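Local coordinates for enoyl-CoA hydratase/isomerase family protein (Pseudomonas syringae pv. tomato, PDB 3OT6), which probably acts on acyl-CoA thioesters as a hydratase or isomerase of the crotonase superfamily, its exact substrate not being established, at residues Asp42-Asp47 with Leu91-Pro96. Residues are numbered along the deposited sequence; the frame is centred on the assembly and turned at random.
Sequences DQAEKD and LSHPFP
From the loop after helix 73-91, the imidazole of His93 ends against the last turn of helix 31-46, with its CE1 3.5 Å from Glu45 CG. The ring gets there because its CG stands anti to the backbone N (chi1 -166°), which carries the imidazole out to the helix. No direct hydrogen bond joins the two segments; two waters do the bridging, one for each ring nitrogen. Water 1, in the ring plane at its edge, sits 2.9 Å from His93 NE2 and gives a weak bond to Ala44 O. Water 2 lies 2.7 Å from His93 ND1 and donates to Glu45 OE2 at 2.9 Å. With both nitrogens engaged, rotation of the ring should be restricted.

Glu45 runs extended beyond CG, its carboxylate plane turned 88° from the imidazole. The Glu45 side chain crosses that of Pro94 at about a right angle, with OE1 3.8 Å from Pro94 CG, so the proline ring packs against the end of the acid. Arg89, in helix 73-91, forms salt bridges with both Glu45 OE2 and Asp42 OD1, tying this side of the helix to the one that leads into the loop. Beyond Pro94, Phe95 brings CE2 to 3.9 Å from Glu45 O. Ala44 CB stays farther off, 4.4 Å from His93 NE2, and also touches Tyr10 and Val51.

The contact thus packs the C-terminal end of helix 31-46 against the connection from helix 73-91 to strand 97-100, the latter strand being the parallel neighbour of strand 50-54 in the six-stranded sheet: helix-to-loop packing within the crotonase fold.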
# COMPACT_ATOMS: atom_id res chain seq x y z
N ASP A 42 -14.59 1.46 3.98
CA ASP A 42 -15.79 1.99 4.54
C ASP A 42 -16.32 1.03 5.59
O ASP A 42 -16.71 1.46 6.69
CB ASP A 42 -16.82 2.23 3.46
CG ASP A 42 -16.50 3.46 2.62
OD1 ASP A 42 -15.73 4.33 3.06
OD2 ASP A 42 -16.96 3.54 1.46
N GLN A 43 -16.30 -0.26 5.26
CA GLN A 43 -16.89 -1.28 6.06
C GLN A 43 -16.02 -1.43 7.29
O GLN A 43 -16.54 -1.51 8.41
CB GLN A 43 -16.97 -2.59 5.27
CG GLN A 43 -17.65 -3.71 6.05
CD GLN A 43 -19.08 -3.32 6.54
OE1 GLN A 43 -19.86 -2.72 5.81
NE2 GLN A 43 -19.37 -3.63 7.79
N ALA A 44 -14.68 -1.43 7.09
CA ALA A 44 -13.71 -1.56 8.18
C ALA A 44 -13.83 -0.42 9.17
O ALA A 44 -13.61 -0.63 10.34
CB ALA A 44 -12.27 -1.65 7.63
N GLU A 45 -14.19 0.78 8.72
CA GLU A 45 -14.36 1.90 9.61
C GLU A 45 -15.58 1.62 10.44
O GLU A 45 -15.60 1.87 11.63
CB GLU A 45 -14.60 3.22 8.87
CG GLU A 45 -13.42 3.81 8.17
CD GLU A 45 -13.65 5.25 7.67
OE1 GLU A 45 -14.07 6.10 8.47
OE2 GLU A 45 -13.36 5.54 6.49
N LYS A 46 -16.62 1.12 9.78
CA LYS A 46 -17.88 0.93 10.45
C LYS A 46 -17.74 -0.20 11.53
O LYS A 46 -18.31 -0.07 12.63
CB LYS A 46 -19.03 0.84 9.44
CG LYS A 46 -20.33 0.17 9.95
CD LYS A 46 -21.44 0.13 8.81
CE LYS A 46 -22.77 -0.66 9.26
NZ LYS A 46 -22.53 -2.11 9.77
N ASP A 47 -16.89 -1.20 11.28
CA ASP A 47 -16.61 -2.25 12.28
C ASP A 47 -15.48 -1.91 13.22
O ASP A 47 -15.06 -2.74 14.01
CB ASP A 47 -16.28 -3.61 11.64
CG ASP A 47 -17.41 -4.14 10.79
OD1 ASP A 47 -18.59 -3.87 11.10
OD2 ASP A 47 -17.13 -4.82 9.78
N LEU A 91 -3.40 6.29 4.93
CA LEU A 91 -2.51 6.92 5.91
C LEU A 91 -3.32 7.77 6.88
O LEU A 91 -2.82 8.18 7.94
CB LEU A 91 -1.48 7.78 5.22
CG LEU A 91 -0.38 6.98 4.49
CD1 LEU A 91 0.26 7.89 3.44
CD2 LEU A 91 0.62 6.58 5.52
N SER A 92 -4.57 8.03 6.54
CA SER A 92 -5.38 8.80 7.50
C SER A 92 -6.50 7.92 8.10
O SER A 92 -7.34 8.41 8.81
CB SER A 92 -5.88 10.12 6.93
OG SER A 92 -6.53 9.89 5.75
N HIS A 93 -6.38 6.60 7.92
CA HIS A 93 -7.40 5.73 8.39
C HIS A 93 -7.53 5.76 9.93
O HIS A 93 -6.54 5.67 10.64
CB HIS A 93 -7.10 4.31 7.89
CG HIS A 93 -8.24 3.36 8.04
ND1 HIS A 93 -9.42 3.52 7.32
CD2 HIS A 93 -8.41 2.27 8.84
CE1 HIS A 93 -10.25 2.54 7.64
NE2 HIS A 93 -9.67 1.78 8.57
N PRO A 94 -8.75 5.75 10.44
CA PRO A 94 -8.90 5.92 11.90
C PRO A 94 -8.45 4.75 12.78
O PRO A 94 -8.27 4.93 13.99
CB PRO A 94 -10.37 6.28 12.08
CG PRO A 94 -11.08 5.80 10.86
CD PRO A 94 -10.03 5.79 9.72
N PHE A 95 -8.18 3.59 12.18
CA PHE A 95 -7.69 2.42 12.91
C PHE A 95 -6.40 1.92 12.19
O PHE A 95 -6.17 2.28 11.02
CB PHE A 95 -8.77 1.30 13.00
CG PHE A 95 -10.04 1.78 13.54
CD1 PHE A 95 -10.27 1.75 14.91
CD2 PHE A 95 -10.99 2.37 12.71
CE1 PHE A 95 -11.43 2.27 15.44
CE2 PHE A 95 -12.15 2.91 13.23
CZ PHE A 95 -12.36 2.88 14.61
N PRO A 96 -5.59 1.10 12.88
CA PRO A 96 -4.33 0.68 12.35
C PRO A 96 -4.50 -0.14 11.07
O PRO A 96 -5.39 -0.98 10.99
CB PRO A 96 -3.75 -0.18 13.50
CG PRO A 96 -4.35 0.47 14.78
CD PRO A 96 -5.77 0.66 14.29
O HOH W 1 -10.89 -0.13 10.33
O HOH W 2 -10.47 5.69 6.03